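Local structure of glycerol dehydrogenase (Bacillus coagulans, 6CSJ) at residues A[22-25]-A[26-29]; A[46-49]-A[50-54]; A[101-104]-A[105-109]. The protein oxidises glycerol and probably related polyols as a dehydrogenase of the iron-containing alcohol dehydrogenase family, and in this double mutant has acquired D-lactate dehydrogenase activity. The protein carries 2 engineered substitutions. All coordinates share one frame; numbering follows the deposited sequence.

Contact 1 of 3, residues A[22-25]-A[26-29]; sequences SAYT and ERLG
The ring of Tyr24 and the guanidinium of Arg27 lie side by side and point the same way, three residues apart on one helix. CD1 of Tyr24 sits over the centre of one guanidinium face, 4.2 Å above its plane, and CE1 of Tyr24 comes 4.0 Å from Arg27 NH2. The two planes are turned 54° against each other, so the groups lean together without stacking flat. Arg27 gets there by an extended chain from CG to NE, its CG passing 3.4 Å from the carbonyl oxygen of Ala23. At the far end of the ring the Tyr24 hydroxyl is hydrogen-bonded to Glu17. The ring also rests on Ile12 of strand 10-14 and on Phe149 and Ile151 of strand 149-153, which places helix 21-28 against the six-stranded parallel sheet of the Rossmann-like N-terminal domain of this family.

Thr25 O, in the final turns of helix 21-28, accepts two backbone N-H groups: Gly29 N at 2.9 Å, almost in line with the carbonyl, and Leu28 N at 3.1 Å, from well above the carbonyl plane. A weak bond, 3.2 Å long, runs from Arg27 N to Tyr24 O. Thr25 carries OG1 between the backbone N and the carbonyl carbon (chi1 66°), where it meets Tyr52. Three residues on, Leu28 sets CB 3.8 Å from Thr25 O, while its side chain touches Val87 and Phe149 of the sheet.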
ATOM      1  N   SER A  22     -18.838  15.437  -4.308  1.00 23.15           N
ATOM      2  CA  SER A  22     -20.175  15.683  -3.753  1.00 22.85           C
ATOM      3  C   SER A  22     -21.209  14.663  -4.207  1.00 23.18           C
ATOM      4  O   SER A  22     -22.067  14.280  -3.428  1.00 27.06           O
ATOM      5  CB  SER A  22     -20.661  17.105  -4.082  1.00 22.01           C
ATOM      6  OG  SER A  22     -20.941  17.262  -5.453  1.00 23.16           O
ATOM      7  N   ALA A  23     -21.126  14.208  -5.452  1.00 23.66           N
ATOM      8  CA  ALA A  23     -22.024  13.144  -5.928  1.00 24.86           C
ATOM      9  C   ALA A  23     -21.823  11.839  -5.136  1.00 29.29           C
ATOM     10  O   ALA A  23     -22.802  11.144  -4.830  1.00 29.34           O
ATOM     11  CB  ALA A  23     -21.836  12.904  -7.416  1.00 21.57           C
ATOM     12  N   TYR A  24     -20.568  11.530  -4.790  1.00 26.86           N
ATOM     13  CA  TYR A  24     -20.251  10.318  -4.014  1.00 28.15           C
ATOM     14  C   TYR A  24     -20.604  10.451  -2.519  1.00 28.69           C
ATOM     15  O   TYR A  24     -21.247   9.547  -1.968  1.00 30.73           O
ATOM     16  CB  TYR A  24     -18.785   9.892  -4.223  1.00 27.25           C
ATOM     17  CG  TYR A  24     -18.469   9.577  -5.679  1.00 24.63           C
ATOM     18  CD1 TYR A  24     -19.132   8.547  -6.345  1.00 23.84           C
ATOM     19  CD2 TYR A  24     -17.530  10.332  -6.399  1.00 23.87           C
ATOM     20  CE1 TYR A  24     -18.870   8.264  -7.682  1.00 23.37           C
ATOM     21  CE2 TYR A  24     -17.263  10.060  -7.737  1.00 26.78           C
ATOM     22  CZ  TYR A  24     -17.949   9.033  -8.379  1.00 24.49           C
ATOM     23  OH  TYR A  24     -17.682   8.750  -9.703  1.00 26.49           O
ATOM     24  N   THR A  25     -20.240  11.566  -1.876  1.00 23.30           N
ATOM     25  CA  THR A  25     -20.606  11.766  -0.458  1.00 26.66           C
ATOM     26  C   THR A  25     -22.122  11.809  -0.254  1.00 28.33           C
ATOM     27  O   THR A  25     -22.616  11.262   0.733  1.00 27.77           O
ATOM     28  CB  THR A  25     -19.978  13.022   0.204  1.00 24.46           C
ATOM     29  OG1 THR A  25     -20.490  14.222  -0.389  1.00 27.09           O
ATOM     30  CG2 THR A  25     -18.461  12.993   0.114  1.00 23.96           C
ATOM     31  N   GLU A  26     -22.843  12.426  -1.189  1.00 31.93           N
ATOM     32  CA  GLU A  26     -24.324  12.461  -1.172  1.00 38.17           C
ATOM     33  C   GLU A  26     -24.997  11.069  -1.198  1.00 34.10           C
ATOM     34  O   GLU A  26     -26.088  10.920  -0.668  1.00 40.28           O
ATOM     35  CB  GLU A  26     -24.872  13.351  -2.313  1.00 45.41           C
ATOM     36  CG  GLU A  26     -24.608  14.859  -2.195  1.00 52.23           C
ATOM     37  CD  GLU A  26     -25.202  15.531  -0.966  1.00 67.28           C
ATOM     38  OE1 GLU A  26     -26.148  14.979  -0.352  1.00 84.11           O
ATOM     39  OE2 GLU A  26     -24.687  16.614  -0.608  1.00 60.80           O
ATOM     40  N   ARG A  27     -24.359  10.065  -1.802  1.00 33.22           N
ATOM     41  CA  ARG A  27     -24.878   8.684  -1.767  1.00 33.82           C
ATOM     42  C   ARG A  27     -24.822   8.043  -0.375  1.00 31.32           C
ATOM     43  O   ARG A  27     -25.586   7.127  -0.094  1.00 30.45           O
ATOM     44  CB  ARG A  27     -24.114   7.776  -2.736  1.00 38.54           C
ATOM     45  CG  ARG A  27     -24.277   8.117  -4.208  1.00 44.10           C
ATOM     46  CD  ARG A  27     -23.651   7.042  -5.066  1.00 52.90           C
ATOM     47  NE  ARG A  27     -23.358   7.470  -6.428  1.00 61.38           N
ATOM     48  CZ  ARG A  27     -22.860   6.669  -7.381  1.00 69.13           C
ATOM     49  NH1 ARG A  27     -22.593   5.381  -7.134  1.00 63.47           N
ATOM     50  NH2 ARG A  27     -22.624   7.151  -8.601  1.00 66.04           N
ATOM     51  N   LEU A  28     -23.897   8.505   0.466  1.00 29.00           N
ATOM     52  CA  LEU A  28     -23.677   7.955   1.809  1.00 30.25           C
ATOM     53  C   LEU A  28     -24.262   8.792   2.936  1.00 32.97           C
ATOM     54  O   LEU A  28     -24.625   8.239   3.965  1.00 31.54           O
ATOM     55  CB  LEU A  28     -22.173   7.770   2.059  1.00 27.14           C
ATOM     56  CG  LEU A  28     -21.495   6.796   1.101  1.00 24.37           C
ATOM     57  CD1 LEU A  28     -19.984   6.845   1.280  1.00 24.61           C
ATOM     58  CD2 LEU A  28     -22.050   5.393   1.285  1.00 23.72           C
ATOM     59  N   GLY A  29     -24.307  10.114   2.768  1.00 37.50           N
ATOM     60  CA  GLY A  29     -24.917  11.004   3.760  1.00 43.35           C
ATOM     61  C   GLY A  29     -25.133  12.446   3.312  1.00 48.79           C
ATOM     62  O   GLY A  29     -24.738  12.853   2.217  1.00 54.40           O
TER

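Contact 2 of 3, residues A[46-49]-A[50-54]; sequences KTVE and ESYAG
Lys46 and Glu50, one helical turn apart, meet through their charges: NZ of Lys46 lies 3.6 Å from OE2 of Glu50 in a salt bridge whose side chains cross obliquely. The lysine runs out extended, CG on the far side of the CA-CB bond from the backbone N (chi1 -153°), and bends only at its last torsion to bring NZ back to the carboxylate. Both residues are exposed, so solvent probably screens the pair.

Backbone bonds hold the turn beneath it. Glu50 N reaches Lys46 O at 2.9 Å and Ser51 N reaches Thr47 O at 3.0 Å, both in the i to i+4 pattern. The helix then ends: Tyr52, the first residue to leave helical backbone angles, gives its N-H to Glu49 O at 3.2 Å and more weakly to Val48 O. This is the C-terminal end of helix 38-51, the helix of the beta-alpha-beta unit between strands 32-36 and 59-63.

Apolar and aromatic contacts fill the buried side. Val48 and Tyr52 lie alongside each other, with CG1 of the valine 4.0 Å from CE2 of the ring. Val48 O meets the same ring at its edge, near its plane, 3.2 Å from CD2. The ring also stacks with that of Tyr59, and the hydroxyl is hydrogen-bonded to Thr25 OG1 of helix 21-28. With an alanine here the Thr25 hydroxyl would probably lose its Tyr52 partner, and a gap would be likely to open beside Val48 and Tyr59.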
ATOM      1  N   LYS A  46      -9.826  23.795  -4.144  1.00 27.85           N
ATOM      2  CA  LYS A  46     -10.699  24.468  -5.104  1.00 34.14           C
ATOM      3  C   LYS A  46     -11.619  23.487  -5.826  1.00 30.85           C
ATOM      4  O   LYS A  46     -12.802  23.769  -5.998  1.00 29.53           O
ATOM      5  CB  LYS A  46      -9.892  25.289  -6.126  1.00 46.00           C
ATOM      6  CG  LYS A  46     -10.661  26.472  -6.705  1.00 60.01           C
ATOM      7  CD  LYS A  46      -9.748  27.525  -7.328  1.00 74.61           C
ATOM      8  CE  LYS A  46     -10.507  28.814  -7.637  1.00 78.53           C
ATOM      9  NZ  LYS A  46     -11.443  28.652  -8.784  1.00 79.82           N
ATOM     10  N   THR A  47     -11.080  22.342  -6.239  1.00 31.09           N
ATOM     11  CA  THR A  47     -11.865  21.303  -6.931  1.00 29.66           C
ATOM     12  C   THR A  47     -12.982  20.761  -6.050  1.00 29.98           C
ATOM     13  O   THR A  47     -14.111  20.585  -6.509  1.00 29.90           O
ATOM     14  CB  THR A  47     -10.974  20.121  -7.377  1.00 32.57           C
ATOM     15  OG1 THR A  47      -9.891  20.613  -8.170  1.00 33.35           O
ATOM     16  CG2 THR A  47     -11.769  19.090  -8.179  1.00 29.85           C
ATOM     17  N   VAL A  48     -12.657  20.513  -4.781  1.00 29.54           N
ATOM     18  CA  VAL A  48     -13.624  19.988  -3.811  1.00 29.00           C
ATOM     19  C   VAL A  48     -14.734  21.016  -3.557  1.00 27.41           C
ATOM     20  O   VAL A  48     -15.919  20.699  -3.678  1.00 28.15           O
ATOM     21  CB  VAL A  48     -12.920  19.568  -2.494  1.00 29.32           C
ATOM     22  CG1 VAL A  48     -13.929  19.242  -1.397  1.00 28.40           C
ATOM     23  CG2 VAL A  48     -12.006  18.375  -2.747  1.00 26.78           C
ATOM     24  N   GLU A  49     -14.334  22.243  -3.236  1.00 33.43           N
ATOM     25  CA  GLU A  49     -15.259  23.377  -3.067  1.00 40.16           C
ATOM     26  C   GLU A  49     -16.206  23.532  -4.274  1.00 37.63           C
ATOM     27  O   GLU A  49     -17.421  23.642  -4.101  1.00 36.92           O
ATOM     28  CB  GLU A  49     -14.466  24.681  -2.803  1.00 50.67           C
ATOM     29  CG  GLU A  49     -13.869  24.776  -1.393  1.00 57.80           C
ATOM     30  CD  GLU A  49     -12.973  25.995  -1.162  1.00 61.26           C
ATOM     31  OE1 GLU A  49     -13.002  26.958  -1.967  1.00 51.89           O
ATOM     32  OE2 GLU A  49     -12.214  25.952  -0.173  1.00 62.65           O
ATOM     33  N   GLU A  50     -15.644  23.511  -5.479  1.00 35.33           N
ATOM     34  CA  GLU A  50     -16.443  23.619  -6.713  1.00 34.84           C
ATOM     35  C   GLU A  50     -17.388  22.436  -6.944  1.00 30.27           C
ATOM     36  O   GLU A  50     -18.404  22.588  -7.567  1.00 28.55           O
ATOM     37  CB  GLU A  50     -15.546  23.857  -7.945  1.00 38.22           C
ATOM     38  CG  GLU A  50     -14.998  25.290  -7.974  1.00 52.60           C
ATOM     39  CD  GLU A  50     -14.129  25.611  -9.170  1.00 55.77           C
ATOM     40  OE1 GLU A  50     -13.337  24.747  -9.593  1.00 54.72           O
ATOM     41  OE2 GLU A  50     -14.295  26.726  -9.719  1.00 50.34           O
ATOM     42  N   SER A  51     -17.012  21.248  -6.464  1.00 25.43           N
ATOM     43  CA  SER A  51     -17.881  20.057  -6.521  1.00 28.03           C
ATOM     44  C   SER A  51     -19.175  20.216  -5.752  1.00 25.49           C
ATOM     45  O   SER A  51     -20.198  19.654  -6.140  1.00 25.14           O
ATOM     46  CB  SER A  51     -17.150  18.808  -6.023  1.00 31.35           C
ATOM     47  OG  SER A  51     -18.037  17.714  -5.870  1.00 30.61           O
ATOM     48  N   TYR A  52     -19.137  20.980  -4.654  1.00 27.56           N
ATOM     49  CA  TYR A  52     -20.317  21.216  -3.803  1.00 25.08           C
ATOM     50  C   TYR A  52     -21.128  22.492  -4.160  1.00 26.16           C
ATOM     51  O   TYR A  52     -21.986  22.888  -3.388  1.00 26.41           O
ATOM     52  CB  TYR A  52     -19.890  21.210  -2.323  1.00 20.99           C
ATOM     53  CG  TYR A  52     -19.508  19.839  -1.807  1.00 21.35           C
ATOM     54  CD1 TYR A  52     -20.480  18.960  -1.325  1.00 22.71           C
ATOM     55  CD2 TYR A  52     -18.183  19.412  -1.805  1.00 21.94           C
ATOM     56  CE1 TYR A  52     -20.145  17.695  -0.859  1.00 22.57           C
ATOM     57  CE2 TYR A  52     -17.827  18.148  -1.339  1.00 24.75           C
ATOM     58  CZ  TYR A  52     -18.815  17.294  -0.872  1.00 24.35           C
ATOM     59  OH  TYR A  52     -18.477  16.042  -0.412  1.00 21.72           O
ATOM     60  N   ALA A  53     -20.934  23.090  -5.330  1.00 31.11           N
ATOM     61  CA  ALA A  53     -21.791  24.168  -5.845  1.00 31.82           C
ATOM     62  C   ALA A  53     -23.290  23.810  -5.785  1.00 32.23           C
ATOM     63  O   ALA A  53     -23.716  22.770  -6.285  1.00 31.22           O
ATOM     64  CB  ALA A  53     -21.439  24.558  -7.269  1.00 28.90           C
ATOM     65  N   GLY A  54     -24.071  24.657  -5.126  1.00 32.84           N
ATOM     66  CA  GLY A  54     -25.502  24.398  -4.949  1.00 29.95           C
ATOM     67  C   GLY A  54     -25.850  23.417  -3.862  1.00 35.02           C
ATOM     68  O   GLY A  54     -27.021  23.168  -3.593  1.00 35.05           O
TER

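Contact 3 of 3, residues A[101-104]-A[105-109]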
ATOM      1  N   LYS A 101     -10.243   6.701   8.207  1.00 20.94           N
ATOM      2  CA  LYS A 101     -10.819   5.380   8.493  1.00 20.93           C
ATOM      3  C   LYS A 101     -11.091   5.221   9.992  1.00 20.27           C
ATOM      4  O   LYS A 101     -12.158   4.741  10.388  1.00 21.68           O
ATOM      5  CB  LYS A 101      -9.898   4.250   8.025  1.00 19.47           C
ATOM      6  CG  LYS A 101      -9.617   4.169   6.529  1.00 21.56           C
ATOM      7  CD  LYS A 101      -8.775   2.951   6.199  1.00 23.37           C
ATOM      8  CE  LYS A 101      -7.758   3.232   5.111  1.00 27.40           C
ATOM      9  NZ  LYS A 101      -6.835   2.071   4.895  1.00 32.25           N
ATOM     10  N   ALA A 102     -10.115   5.623  10.806  1.00 18.95           N
ATOM     11  CA  ALA A 102     -10.253   5.638  12.271  1.00 20.59           C
ATOM     12  C   ALA A 102     -11.439   6.502  12.735  1.00 22.48           C
ATOM     13  O   ALA A 102     -12.251   6.054  13.557  1.00 19.98           O
ATOM     14  CB  ALA A 102      -8.959   6.120  12.927  1.00 18.88           C
ATOM     15  N   VAL A 103     -11.551   7.715  12.183  1.00 22.94           N
ATOM     16  CA  VAL A 103     -12.673   8.617  12.502  1.00 21.82           C
ATOM     17  C   VAL A 103     -14.019   7.980  12.151  1.00 20.60           C
ATOM     18  O   VAL A 103     -14.969   8.087  12.923  1.00 19.00           O
ATOM     19  CB  VAL A 103     -12.525  10.011  11.829  1.00 22.31           C
ATOM     20  CG1 VAL A 103     -13.803  10.832  11.922  1.00 22.11           C
ATOM     21  CG2 VAL A 103     -11.384  10.790  12.469  1.00 23.73           C
ATOM     22  N   GLY A 104     -14.103   7.318  11.002  1.00 19.21           N
ATOM     23  CA  GLY A 104     -15.340   6.647  10.606  1.00 18.69           C
ATOM     24  C   GLY A 104     -15.699   5.503  11.523  1.00 20.08           C
ATOM     25  O   GLY A 104     -16.875   5.283  11.820  1.00 23.57           O
ATOM     26  N   TYR A 105     -14.679   4.776  11.968  1.00 24.69           N
ATOM     27  CA  TYR A 105     -14.842   3.685  12.937  1.00 27.52           C
ATOM     28  C   TYR A 105     -15.354   4.193  14.294  1.00 24.84           C
ATOM     29  O   TYR A 105     -16.384   3.716  14.782  1.00 20.89           O
ATOM     30  CB  TYR A 105     -13.515   2.923  13.103  1.00 31.12           C
ATOM     31  CG  TYR A 105     -13.516   1.912  14.226  1.00 29.86           C
ATOM     32  CD1 TYR A 105     -14.472   0.887  14.266  1.00 31.35           C
ATOM     33  CD2 TYR A 105     -12.559   1.966  15.237  1.00 31.53           C
ATOM     34  CE1 TYR A 105     -14.489  -0.032  15.302  1.00 32.16           C
ATOM     35  CE2 TYR A 105     -12.571   1.055  16.282  1.00 32.95           C
ATOM     36  CZ  TYR A 105     -13.537   0.063  16.313  1.00 35.46           C
ATOM     37  OH  TYR A 105     -13.550  -0.848  17.338  1.00 42.58           O
ATOM     38  N   TYR A 106     -14.652   5.163  14.875  1.00 23.75           N
ATOM     39  CA  TYR A 106     -15.034   5.716  16.195  1.00 29.44           C
ATOM     40  C   TYR A 106     -16.407   6.425  16.200  1.00 28.19           C
ATOM     41  O   TYR A 106     -17.209   6.173  17.094  1.00 29.39           O
ATOM     42  CB  TYR A 106     -13.924   6.627  16.777  1.00 28.16           C
ATOM     43  CG  TYR A 106     -12.662   5.868  17.183  1.00 27.56           C
ATOM     44  CD1 TYR A 106     -12.695   4.883  18.170  1.00 31.97           C
ATOM     45  CD2 TYR A 106     -11.435   6.137  16.579  1.00 28.27           C
ATOM     46  CE1 TYR A 106     -11.547   4.182  18.535  1.00 29.17           C
ATOM     47  CE2 TYR A 106     -10.278   5.441  16.937  1.00 27.63           C
ATOM     48  CZ  TYR A 106     -10.347   4.461  17.912  1.00 25.88           C
ATOM     49  OH  TYR A 106      -9.212   3.776  18.270  1.00 20.87           O
ATOM     50  N   ASN A 107     -16.689   7.260  15.196  1.00 27.83           N
ATOM     51  CA  ASN A 107     -18.003   7.928  15.072  1.00 25.15           C
ATOM     52  C   ASN A 107     -19.074   7.048  14.411  1.00 28.18           C
ATOM     53  O   ASN A 107     -20.217   7.486  14.292  1.00 29.92           O
ATOM     54  CB  ASN A 107     -17.889   9.256  14.295  1.00 26.86           C
ATOM     55  CG  ASN A 107     -17.141  10.332  15.053  1.00 24.86           C
ATOM     56  OD1 ASN A 107     -16.496  10.069  16.064  1.00 30.83           O
ATOM     57  ND2 ASN A 107     -17.208  11.565  14.546  1.00 25.65           N
ATOM     58  N   ASN A 108     -18.724   5.835  13.981  1.00 25.54           N
ATOM     59  CA  ASN A 108     -19.666   4.911  13.329  1.00 24.64           C
ATOM     60  C   ASN A 108     -20.361   5.520  12.100  1.00 23.33           C
ATOM     61  O   ASN A 108     -21.580   5.448  11.951  1.00 22.88           O
ATOM     62  CB  ASN A 108     -20.686   4.374  14.339  1.00 25.21           C
ATOM     63  CG  ASN A 108     -21.480   3.201  13.795  1.00 34.12           C
ATOM     64  OD1 ASN A 108     -20.914   2.248  13.246  1.00 34.77           O
ATOM     65  ND2 ASN A 108     -22.802   3.279  13.921  1.00 35.03           N
ATOM     66  N   ILE A 109     -19.562   6.119  11.223  1.00 23.21           N
ATOM     67  CA  ILE A 109     -20.060   6.683   9.958  1.00 22.50           C
ATOM     68  C   ILE A 109     -19.256   6.111   8.775  1.00 22.82           C
ATOM     69  O   ILE A 109     -18.078   5.744   8.947  1.00 20.79           O
ATOM     70  CB  ILE A 109     -20.013   8.233   9.958  1.00 20.89           C
ATOM     71  CG1 ILE A 109     -18.604   8.764  10.267  1.00 17.20           C
ATOM     72  CG2 ILE A 109     -21.038   8.786  10.962  1.00 19.97           C
ATOM     73  CD1 ILE A 109     -18.477  10.267  10.162  1.00 16.98           C
TER
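Tyr106 and Ala102 meet one turn apart: CE2 of the tyrosine lies 4.3 Å from Ala102 CB, and its CD2 3.1 Å from Ala102 O. This follows from CG of Tyr106 lying beside the backbone N (chi1 -69°). Tyr105 takes the other branch, CG beside its own carbonyl carbon (chi1 171°), which carries its CD2 over the centre of one face of the Tyr106 ring, 4.0 Å above the plane. The Tyr106 hydroxyl is hydrogen-bonded to Lys70.

Helix 94-106, in the beta-alpha-beta unit between strands 87-92 and 111-115, ends here in a Schellman motif. Asn108 has positive phi, Ile109 N bonds to Gly104 O at 2.9 Å, and Asn108 N bonds weakly to Tyr105 O. A side chain at Gly104 would have its first carbon only 2.9 Å from Ile109 O, so the glycine makes room for the turn. Asn107 lays its CB 3.4 Å from Val103 O, and its ND2 is hydrogen-bonded to Cys77 O. CG1 of Ile109 comes 3.9 Å from Gly104 CA, and the same side chain touches Val88 of strand 87-92.

Read from the N terminus, the three contacts stand in series, none nested in or crossing another, and each closes just one helix-end turn. Contact 1 ends helix 21-28 before strand 32-36; contact 2 ends helix 38-51 before strand 59-63; contact 3 ends helix 94-106 before strand 111-115. Contacts 1 and 2 touch directly: Ser22 OG lies 2.6 Å from Ser51 O, a probable hydrogen bond, and Ser22 CB packs 3.3 Å from Tyr52 CE1, which joins the start of helix 21-28 to the C-terminal end of helix 38-51. Contact 3 stands apart, its centre about 17 Å from that of contact 1, though Leu28 reaches Pro110 just beyond it.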